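Local coordinates for Fc fragment of IgE receptor II (Bos taurus, PDB 6PWS), which binds mannose-type sugars through a calcium ion in its C-type lectin domain and, as CD23, probably serves as a receptor for IgE, at residues 8-13 / 18-23; 28-33 / 70-75; 105-110 / 115-120. All blocks are in the same frame, centred on the assembly; numbering follows the deposited sequence. Where two conformers were deposited one is given.

Interaction 1. Residues 8-13 / 18-23; sequences TCPEAW and KKCYYF
Trp13 lays its indole against Tyr22 and Cys20, and these three residues bury most of the surface between residues 8-13 and 18-23. The CB of Tyr22 stands almost exactly on the ring normal, 3.6 Å from the centroid of the Trp13 six-membered ring, a CH-pi contact; Pro10 CG lies over the margin of the opposite face. The Tyr22 side chain crosses the indole at about a right angle, since a chi1 of -167° sets its CG trans to the amide nitrogen, and this brings CD2 to 3.5 Å from Trp13 NE1. The two rings meet obliquely, their planes 53° apart. At the indole edge, Trp13 CE3 comes 3.6 Å from Cys20 O. A large flat residue suits this position because it presents both a face and an edge to the strand.

Cys20 points its sulfur at Cys9, and the SG atoms join in a disulfide. In between, a type II turn from Pro10 to Trp13, closed by Trp13 N to Pro10 O (3.0 Å), folds the loop back; Ala12 takes its positive phi. A water links Ala12 O to Phe23 N where direct backbone pairing is lacking. A disulfide within an N-terminal hairpin extension marks the long form of the C-type lectin fold.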
loop_
_atom_site.group_PDB
_atom_site.type_symbol
_atom_site.label_atom_id
_atom_site.label_comp_id
_atom_site.label_asym_id
_atom_site.label_seq_id
_atom_site.Cartn_x
_atom_site.Cartn_y
_atom_site.Cartn_z
ATOM N N THR A 8 -4.036 17.698 -10.406
ATOM C CA THR A 8 -4.999 16.964 -11.214
ATOM C C THR A 8 -4.758 15.467 -11.088
ATOM O O THR A 8 -3.612 15.004 -11.062
ATOM C CB THR A 8 -4.897 17.405 -12.675
ATOM O OG1 THR A 8 -5.316 18.769 -12.777
ATOM C CG2 THR A 8 -5.771 16.546 -13.570
ATOM N N CYS A 9 -5.849 14.720 -10.994
ATOM C CA CYS A 9 -5.827 13.272 -10.892
ATOM C C CYS A 9 -6.775 12.685 -11.920
ATOM O O CYS A 9 -7.721 13.350 -12.359
ATOM C CB CYS A 9 -6.266 12.839 -9.486
ATOM S SG CYS A 9 -5.148 13.363 -8.166
ATOM N N PRO A 10 -6.559 11.430 -12.318
ATOM C CA PRO A 10 -7.519 10.777 -13.210
ATOM C C PRO A 10 -8.878 10.652 -12.534
ATOM O O PRO A 10 -9.008 10.706 -11.306
ATOM C CB PRO A 10 -6.891 9.400 -13.473
ATOM C CG PRO A 10 -5.458 9.525 -13.060
ATOM C CD PRO A 10 -5.448 10.531 -11.955
ATOM N N GLU A 11 -9.908 10.501 -13.361
ATOM C CA GLU A 11 -11.248 10.272 -12.847
ATOM C C GLU A 11 -11.229 9.099 -11.874
ATOM O O GLU A 11 -10.595 8.071 -12.127
ATOM C CB GLU A 11 -12.194 9.974 -14.009
ATOM C CG GLU A 11 -13.653 9.876 -13.607
ATOM C CD GLU A 11 -14.562 9.583 -14.782
ATOM O OE1 GLU A 11 -14.088 9.654 -15.936
ATOM O OE2 GLU A 11 -15.752 9.281 -14.547
ATOM N N ALA A 12 -11.914 9.268 -10.747
ATOM C CA ALA A 12 -12.087 8.283 -9.685
ATOM C C ALA A 12 -10.926 8.273 -8.686
ATOM O O ALA A 12 -11.049 7.628 -7.644
ATOM C CB ALA A 12 -12.353 6.853 -10.195
ATOM N N TRP A 13 -9.833 8.978 -8.948
ATOM C CA TRP A 13 -8.708 9.079 -8.028
ATOM C C TRP A 13 -8.866 10.309 -7.133
ATOM O O TRP A 13 -9.613 11.239 -7.448
ATOM C CB TRP A 13 -7.401 9.175 -8.814
ATOM C CG TRP A 13 -7.025 7.948 -9.595
ATOM C CD1 TRP A 13 -7.706 7.391 -10.633
ATOM C CD2 TRP A 13 -5.843 7.158 -9.421
ATOM N NE1 TRP A 13 -7.034 6.293 -11.112
ATOM C CE2 TRP A 13 -5.884 6.128 -10.379
ATOM C CE3 TRP A 13 -4.760 7.212 -8.533
ATOM C CZ2 TRP A 13 -4.877 5.161 -10.478
ATOM C CZ3 TRP A 13 -3.770 6.252 -8.625
ATOM C CH2 TRP A 13 -3.833 5.244 -9.593
ATOM N N LYS A 18 0.458 16.423 -3.765
ATOM C CA LYS A 18 1.260 16.165 -4.957
ATOM C C LYS A 18 1.013 14.784 -5.544
ATOM O O LYS A 18 1.636 14.449 -6.563
ATOM C CB LYS A 18 2.770 16.326 -4.726
ATOM C CG LYS A 18 3.135 17.569 -3.971
ATOM C CD LYS A 18 4.493 17.392 -3.354
ATOM C CE LYS A 18 5.110 18.718 -3.035
ATOM N NZ LYS A 18 4.552 19.407 -1.845
ATOM N N LYS A 19 0.152 13.973 -4.941
ATOM C CA LYS A 19 -0.092 12.621 -5.406
ATOM C C LYS A 19 -1.588 12.390 -5.559
ATOM O O LYS A 19 -2.421 13.151 -5.057
ATOM C CB LYS A 19 0.550 11.587 -4.460
ATOM C CG LYS A 19 2.077 11.590 -4.538
ATOM C CD LYS A 19 2.739 10.679 -3.502
ATOM C CE LYS A 19 2.348 9.218 -3.683
ATOM N NZ LYS A 19 3.111 8.330 -2.757
ATOM N N CYS A 20 -1.902 11.315 -6.271
ATOM C CA CYS A 20 -3.256 10.845 -6.497
ATOM C C CYS A 20 -3.351 9.416 -5.994
ATOM O O CYS A 20 -2.411 8.634 -6.176
ATOM C CB CYS A 20 -3.566 10.852 -7.991
ATOM S SG CYS A 20 -3.409 12.482 -8.752
ATOM N N TYR A 21 -4.503 9.074 -5.417
ATOM C CA TYR A 21 -4.691 7.793 -4.749
ATOM C C TYR A 21 -5.955 7.115 -5.246
ATOM O O TYR A 21 -6.989 7.764 -5.457
ATOM C CB TYR A 21 -4.737 7.987 -3.221
ATOM C CG TYR A 21 -3.477 8.630 -2.680
ATOM C CD1 TYR A 21 -3.317 10.006 -2.694
ATOM C CD2 TYR A 21 -2.439 7.858 -2.173
ATOM C CE1 TYR A 21 -2.154 10.601 -2.217
ATOM C CE2 TYR A 21 -1.274 8.444 -1.681
ATOM C CZ TYR A 21 -1.142 9.817 -1.703
ATOM O OH TYR A 21 -0.020 10.452 -1.212
ATOM N N TYR A 22 -5.867 5.797 -5.394
ATOM C CA TYR A 22 -6.977 4.971 -5.850
ATOM C C TYR A 22 -7.293 3.967 -4.754
ATOM O O TYR A 22 -6.427 3.170 -4.370
ATOM C CB TYR A 22 -6.605 4.226 -7.129
ATOM C CG TYR A 22 -7.801 3.601 -7.805
ATOM C CD1 TYR A 22 -8.178 2.286 -7.564
ATOM C CD2 TYR A 22 -8.571 4.346 -8.677
ATOM C CE1 TYR A 22 -9.290 1.738 -8.194
ATOM C CE2 TYR A 22 -9.664 3.811 -9.315
ATOM C CZ TYR A 22 -10.022 2.515 -9.073
ATOM O OH TYR A 22 -11.132 2.015 -9.720
ATOM N N PHE A 23 -8.512 4.018 -4.235
ATOM C CA PHE A 23 -8.954 3.112 -3.173
ATOM C C PHE A 23 -9.680 1.938 -3.824
ATOM O O PHE A 23 -10.902 1.945 -3.990
ATOM C CB PHE A 23 -9.796 3.848 -2.134
ATOM C CG PHE A 23 -9.017 4.889 -1.388
ATOM C CD1 PHE A 23 -8.329 4.545 -0.235
ATOM C CD2 PHE A 23 -8.910 6.186 -1.867
ATOM C CE1 PHE A 23 -7.560 5.481 0.436
ATOM C CE2 PHE A 23 -8.150 7.125 -1.189
ATOM C CZ PHE A 23 -7.472 6.771 -0.040
HETATM O O HOH W 1 -10.479 5.337 -6.041
#

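Interaction 2. Residues 28-33 / 70-75; sequences KKWIQA and RDLDIE. With CA (calcium ion), chain C.
Trp30 meets Arg70 through the outer corner of its six-membered ring. CH2 lies 3.8 Å from Arg70 CG, and CZ2 is 3.9 Å from Arg70 CB, which makes this a contact with the aliphatic part of the arginine. The side chains cross obliquely, with the indole and guanidinium planes 35° apart. Arginine suits the place because its methylenes can pack against the corner of an indole while the charged end runs on, here to a weak hydrogen bond from NH1 to Ile79 O. A bend at chi2 (-67°) turns the chain past the ring. Beside it Leu72 offers CD1 to Trp30 CZ3 at 4.0 Å, a lighter touch from an exposed residue.

What holds the loop lies behind these residues. Asp71 and Glu75 each grip one calcium ion with both carboxylate oxygens, Asp71 OD2 at 2.5 Å and Glu75 OE1 at 2.4 Å from the metal. A water, Asp98, Asn104 and the carbonyl of Glu103 complete this auxiliary site. Gly76 N also bonds to Asp71 OD2, steadying that carboxylate.

Within 28-33, Lys29 N, at the N-cap of helix 30-39, donates a nearly straight 2.9 Å bond to Gln32 OE1. Trp30 is anchored by NE1 to Ile67 O and meets Trp66 edge-to-face; its side chain, from the first turn of helix 30-39, thus fits between strand 65-67 and the calcium-bound loop that follows strand 69-70.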
loop_
_atom_site.group_PDB
_atom_site.type_symbol
_atom_site.label_atom_id
_atom_site.label_comp_id
_atom_site.label_asym_id
_atom_site.label_seq_id
_atom_site.Cartn_x
_atom_site.Cartn_y
_atom_site.Cartn_z
ATOM N N LYS A 28 -8.288 -9.509 -3.873
ATOM C CA LYS A 28 -7.075 -9.692 -4.657
ATOM C C LYS A 28 -5.929 -10.124 -3.758
ATOM O O LYS A 28 -5.777 -9.605 -2.651
ATOM C CB LYS A 28 -6.681 -8.404 -5.378
ATOM C CG LYS A 28 -7.703 -8.015 -6.435
ATOM C CD LYS A 28 -7.219 -6.929 -7.366
ATOM C CE LYS A 28 -8.320 -6.429 -8.270
ATOM N NZ LYS A 28 -8.800 -7.461 -9.224
ATOM N N LYS A 29 -5.116 -11.054 -4.259
ATOM C CA LYS A 29 -3.813 -11.348 -3.681
ATOM C C LYS A 29 -2.872 -10.180 -3.984
ATOM O O LYS A 29 -3.148 -9.345 -4.843
ATOM C CB LYS A 29 -3.271 -12.645 -4.281
ATOM C CG LYS A 29 -4.178 -13.846 -4.067
ATOM C CD LYS A 29 -3.631 -15.107 -4.716
ATOM C CE LYS A 29 -4.580 -16.283 -4.534
ATOM N NZ LYS A 29 -4.063 -17.521 -5.159
ATOM N N TRP A 30 -1.725 -10.115 -3.295
ATOM C CA TRP A 30 -0.859 -8.940 -3.450
ATOM C C TRP A 30 -0.430 -8.742 -4.908
ATOM O O TRP A 30 -0.492 -7.626 -5.433
ATOM C CB TRP A 30 0.356 -9.025 -2.529
ATOM C CG TRP A 30 1.225 -7.799 -2.535
ATOM C CD1 TRP A 30 1.053 -6.675 -1.781
ATOM C CD2 TRP A 30 2.409 -7.566 -3.323
ATOM N NE1 TRP A 30 2.048 -5.771 -2.030
ATOM C CE2 TRP A 30 2.891 -6.284 -2.980
ATOM C CE3 TRP A 30 3.118 -8.316 -4.273
ATOM C CZ2 TRP A 30 4.043 -5.742 -3.542
ATOM C CZ3 TRP A 30 4.259 -7.770 -4.834
ATOM C CH2 TRP A 30 4.711 -6.495 -4.462
ATOM N N ILE A 31 -0.004 -9.814 -5.592
ATOM C CA ILE A 31 0.460 -9.672 -6.973
ATOM C C ILE A 31 -0.687 -9.240 -7.883
ATOM O O ILE A 31 -0.490 -8.471 -8.833
ATOM C CB ILE A 31 1.126 -10.972 -7.461
ATOM C CG1 ILE A 31 1.627 -10.809 -8.899
ATOM C CG2 ILE A 31 0.150 -12.154 -7.394
ATOM C CD1 ILE A 31 2.536 -11.927 -9.370
ATOM N N GLN A 32 -1.899 -9.729 -7.618
ATOM C CA GLN A 32 -3.050 -9.300 -8.400
ATOM C C GLN A 32 -3.322 -7.816 -8.194
ATOM O O GLN A 32 -3.672 -7.097 -9.140
ATOM C CB GLN A 32 -4.283 -10.121 -8.030
ATOM C CG GLN A 32 -4.214 -11.588 -8.425
ATOM C CD GLN A 32 -5.410 -12.381 -7.931
ATOM O OE1 GLN A 32 -5.812 -12.268 -6.777
ATOM N NE2 GLN A 32 -5.988 -13.191 -8.807
ATOM N N ALA A 33 -3.150 -7.337 -6.962
ATOM C CA ALA A 33 -3.311 -5.915 -6.682
ATOM C C ALA A 33 -2.218 -5.096 -7.365
ATOM O O ALA A 33 -2.486 -3.999 -7.872
ATOM C CB ALA A 33 -3.343 -5.684 -5.169
ATOM N N ARG A 70 7.113 -4.733 0.178
ATOM C CA ARG A 70 7.315 -6.178 0.179
ATOM C C ARG A 70 8.775 -6.482 0.488
ATOM O O ARG A 70 9.655 -5.661 0.230
ATOM C CB ARG A 70 6.902 -6.806 -1.167
ATOM C CG ARG A 70 7.873 -6.633 -2.336
ATOM C CD ARG A 70 8.054 -5.196 -2.856
ATOM N NE ARG A 70 8.959 -5.190 -4.013
ATOM C CZ ARG A 70 9.316 -4.116 -4.729
ATOM N NH1 ARG A 70 8.833 -2.917 -4.412
ATOM N NH2 ARG A 70 10.165 -4.240 -5.749
ATOM N N ASP A 71 9.022 -7.695 1.011
ATOM C CA ASP A 71 10.374 -8.220 1.201
ATOM C C ASP A 71 10.550 -9.571 0.507
ATOM O O ASP A 71 11.296 -10.432 0.975
ATOM C CB ASP A 71 10.831 -8.288 2.662
ATOM C CG ASP A 71 10.153 -9.370 3.496
ATOM O OD1 ASP A 71 9.034 -9.804 3.177
ATOM O OD2 ASP A 71 10.759 -9.769 4.525
ATOM N N LEU A 72 9.892 -9.742 -0.634
ATOM C CA LEU A 72 10.006 -10.973 -1.412
ATOM C C LEU A 72 11.441 -11.299 -1.833
ATOM O O LEU A 72 11.843 -12.468 -1.813
ATOM C CB LEU A 72 9.112 -10.884 -2.650
ATOM C CG LEU A 72 7.628 -11.118 -2.384
ATOM C CD1 LEU A 72 6.757 -10.536 -3.488
ATOM C CD2 LEU A 72 7.377 -12.614 -2.220
ATOM N N ASP A 73 12.210 -10.313 -2.292
ATOM C CA ASP A 73 13.494 -10.629 -2.925
ATOM C C ASP A 73 14.564 -11.020 -1.914
ATOM O O ASP A 73 15.303 -11.988 -2.121
ATOM C CB ASP A 73 13.969 -9.460 -3.783
ATOM C CG ASP A 73 13.151 -9.290 -5.047
ATOM O OD1 ASP A 73 12.432 -10.243 -5.438
ATOM O OD2 ASP A 73 13.224 -8.191 -5.639
ATOM N N ILE A 74 14.685 -10.262 -0.837
ATOM C CA ILE A 74 15.572 -10.609 0.266
ATOM C C ILE A 74 14.755 -10.457 1.537
ATOM O O ILE A 74 14.272 -9.357 1.838
ATOM C CB ILE A 74 16.841 -9.740 0.332
ATOM C CG1 ILE A 74 17.732 -9.964 -0.889
ATOM C CG2 ILE A 74 17.622 -10.049 1.622
ATOM C CD1 ILE A 74 18.923 -9.032 -0.949
ATOM N N GLU A 75 14.604 -11.547 2.279
ATOM C CA GLU A 75 13.845 -11.522 3.514
ATOM C C GLU A 75 14.381 -10.432 4.431
ATOM O O GLU A 75 15.591 -10.306 4.639
ATOM C CB GLU A 75 13.922 -12.886 4.191
ATOM C CG GLU A 75 13.203 -12.972 5.532
ATOM C CD GLU A 75 11.729 -12.573 5.468
ATOM O OE1 GLU A 75 11.090 -12.790 4.421
ATOM O OE2 GLU A 75 11.203 -12.047 6.481
HETATM CA CA CA C . 9.120 -11.524 5.106
HETATM O O HOH W 2 8.660 -10.081 6.923
#

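Interaction 3. Residues 105-110 / 115-120; sequences CVMMLG and NDAFCG. With CA (calcium ion), chain B; MMA (methyl alpha-D-mannopyranoside), chain D.
Cys105 and Cys119 are joined through their sulfurs at one end of a short antiparallel pairing, which is slacker on this disulfide side and tightens toward Met107 and Asn115. Ala117 N donates to Cys105 O at 2.8 Å, whereas the return bond from Cys105 N to Ala117 O is long, 3.4 Å, and weak. Two residues on, Met107 and Asn115 exchange bonds in both directions, and the one from Met107 N to Asn115 O is nearly straight at 177°. Between these hydrogen-bonded pairs sits the non-hydrogen-bonded pair of Val106 and Asp116, whose CA atoms approach to 4.4 Å. Buried Val106, on the face it shares with Asp116, rests CG1 against Asn115 O and packs on Ile67, Phe78 and Trp91.

Strands 105-108 and 114-117 form a hairpin of the C-type lectin fold, the second of them carrying the Asn-Asp ligand pair that follows Trp114. An acid suits position 116 because its carboxylate gives the calcium ion a charged oxygen, OD1, at 2.4 Å, and keeps OD2 to accept a bond from Asp98 N; the backbone O of Asp116 is a separate ligand. The torsion chi1 of 61°, with CG set between the backbone N and the carbonyl carbon, swings the carboxylate back to this ion. The side-chain amide of Asn115 is a further ligand, with Glu95, Asn97 and Glu103 completing the protein's share. O3 and O4 of methyl alpha-D-mannopyranoside each coordinate the same calcium at 2.5 Å, a hallmark of mannose-binding C-type lectins.

The looser side belongs to partly exposed Leu109 and Met107. Leu109 merely brushes Asn115, CD2 to CB at 3.9 Å. Met107 runs beside Asn115 and, in one of its two conformers, sets SD 3.8 Å from Ala117 CB.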
loop_
_atom_site.group_PDB
_atom_site.type_symbol
_atom_site.label_atom_id
_atom_site.label_comp_id
_atom_site.label_asym_id
_atom_site.label_seq_id
_atom_site.Cartn_x
_atom_site.Cartn_y
_atom_site.Cartn_z
ATOM N N CYS A 105 4.521 -9.642 2.001
ATOM C CA CYS A 105 3.761 -8.567 1.371
ATOM C C CYS A 105 3.069 -7.773 2.470
ATOM O O CYS A 105 2.506 -8.361 3.393
ATOM C CB CYS A 105 2.721 -9.155 0.419
ATOM S SG CYS A 105 3.467 -9.987 -1.029
ATOM N N VAL A 106 3.077 -6.447 2.375
ATOM C CA VAL A 106 2.572 -5.617 3.467
ATOM C C VAL A 106 1.177 -5.086 3.170
ATOM O O VAL A 106 0.860 -4.662 2.050
ATOM C CB VAL A 106 3.556 -4.480 3.801
ATOM C CG1 VAL A 106 3.064 -3.648 4.983
ATOM C CG2 VAL A 106 4.936 -5.049 4.103
ATOM N N MET A 107 0.350 -5.106 4.215
ATOM C CA MET A 107 -1.000 -4.577 4.214
ATOM C C MET A 107 -1.151 -3.542 5.323
ATOM O O MET A 107 -0.399 -3.538 6.305
ATOM C CB MET A 107 -2.031 -5.697 4.462
ATOM C CG MET A 107 -1.937 -6.292 5.872
ATOM S SD MET A 107 -3.022 -7.695 6.187
ATOM C CE MET A 107 -4.621 -6.885 6.172
ATOM N N MET A 108 -2.148 -2.670 5.154
ATOM C CA MET A 108 -2.697 -1.901 6.261
ATOM C C MET A 108 -3.817 -2.711 6.906
ATOM O O MET A 108 -4.699 -3.240 6.216
ATOM C CB MET A 108 -3.287 -0.568 5.807
ATOM C CG MET A 108 -2.274 0.506 5.507
ATOM S SD MET A 108 -3.029 2.128 5.173
ATOM C CE MET A 108 -3.753 1.852 3.550
ATOM N N LEU A 109 -3.787 -2.797 8.231
ATOM C CA LEU A 109 -4.936 -3.242 9.004
ATOM C C LEU A 109 -6.058 -2.206 8.878
ATOM O O LEU A 109 -5.890 -1.140 8.287
ATOM C CB LEU A 109 -4.526 -3.449 10.458
ATOM C CG LEU A 109 -3.387 -4.441 10.692
ATOM C CD1 LEU A 109 -2.994 -4.430 12.161
ATOM C CD2 LEU A 109 -3.778 -5.850 10.248
ATOM N N GLY A 110 -7.221 -2.502 9.461
ATOM C CA GLY A 110 -8.315 -1.542 9.434
ATOM C C GLY A 110 -7.992 -0.217 10.100
ATOM O O GLY A 110 -8.615 0.800 9.781
ATOM N N ASN A 115 1.045 -4.420 8.629
ATOM C CA ASN A 115 1.302 -5.804 8.988
ATOM C C ASN A 115 1.856 -6.524 7.761
ATOM O O ASN A 115 1.291 -6.401 6.673
ATOM C CB ASN A 115 -0.004 -6.488 9.417
ATOM C CG ASN A 115 0.177 -7.963 9.639
ATOM O OD1 ASN A 115 1.145 -8.377 10.285
ATOM N ND2 ASN A 115 -0.722 -8.769 9.098
ATOM N N ASP A 116 2.938 -7.286 7.928
ATOM C CA ASP A 116 3.324 -8.232 6.886
ATOM C C ASP A 116 2.368 -9.421 6.894
ATOM O O ASP A 116 1.992 -9.936 7.955
ATOM C CB ASP A 116 4.808 -8.655 6.985
ATOM C CG ASP A 116 5.198 -9.354 8.281
ATOM O OD1 ASP A 116 4.496 -9.194 9.305
ATOM O OD2 ASP A 116 6.257 -10.017 8.247
ATOM N N ALA A 117 1.955 -9.836 5.698
ATOM C CA ALA A 117 0.962 -10.887 5.537
ATOM C C ALA A 117 1.406 -11.878 4.471
ATOM O O ALA A 117 2.305 -11.623 3.665
ATOM C CB ALA A 117 -0.393 -10.276 5.160
ATOM N N PHE A 118 0.736 -13.030 4.477
ATOM C CA PHE A 118 0.915 -14.000 3.408
ATOM C C PHE A 118 0.545 -13.355 2.076
ATOM O O PHE A 118 -0.563 -12.830 1.915
ATOM C CB PHE A 118 0.011 -15.206 3.689
ATOM C CG PHE A 118 -0.037 -16.216 2.574
ATOM C CD1 PHE A 118 1.125 -16.682 1.989
ATOM C CD2 PHE A 118 -1.247 -16.704 2.114
ATOM C CE1 PHE A 118 1.077 -17.604 0.969
ATOM C CE2 PHE A 118 -1.293 -17.646 1.085
ATOM C CZ PHE A 118 -0.130 -18.076 0.525
ATOM N N CYS A 119 1.464 -13.415 1.106
ATOM C CA CYS A 119 1.248 -12.750 -0.177
ATOM C C CYS A 119 0.023 -13.291 -0.916
ATOM O O CYS A 119 -0.535 -12.576 -1.757
ATOM C CB CYS A 119 2.502 -12.860 -1.047
ATOM S SG CYS A 119 3.915 -11.895 -0.425
ATOM N N GLY A 120 -0.418 -14.517 -0.619
ATOM C CA GLY A 120 -1.611 -15.090 -1.221
ATOM C C GLY A 120 -2.929 -14.782 -0.536
ATOM O O GLY A 120 -3.966 -15.307 -0.952
HETATM CA CA CA B . 2.659 -10.305 10.310
HETATM C C1 MMA D . -1.762 -13.539 12.185
HETATM C C2 MMA D . -1.343 -12.805 10.920
HETATM C C3 MMA D . 0.035 -12.294 11.112
HETATM C C4 MMA D . 0.117 -11.350 12.278
HETATM C C5 MMA D . -0.408 -12.004 13.555
HETATM C C6 MMA D . -0.527 -10.979 14.644
HETATM C C7 MMA D . -0.965 -15.321 13.530
HETATM O O1 MMA D . -0.872 -14.561 12.346
HETATM O O2 MMA D . -2.216 -11.699 10.629
HETATM O O3 MMA D . 0.473 -11.570 9.943
HETATM O O4 MMA D . 1.481 -10.954 12.409
HETATM O O5 MMA D . -1.739 -12.605 13.355
HETATM O O6 MMA D . -1.037 -11.595 15.796
#

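Overall arrangement
The three contacts follow one another along the chain. Interaction 1 lies on the opposite side of the chain's centre from the other two, its centre about 23 Å from each, although strand 19-25 and the hairpin of interaction 3 belong to the same mixed sheet, linked through strands 123-131 and 65-67. Interactions 2 and 3 have centres about 9 Å apart and touch directly: Trp30 N probably bonds to Cys119 O at 3.1 Å, and the indole packs on the sulfur of Cys105. Each contributes ligands to a different calcium ion, and Glu103 serves both sites. Sugar and metal binding is thus gathered at one end of the domain, with the N-terminal disulfide-linked hairpin at the other.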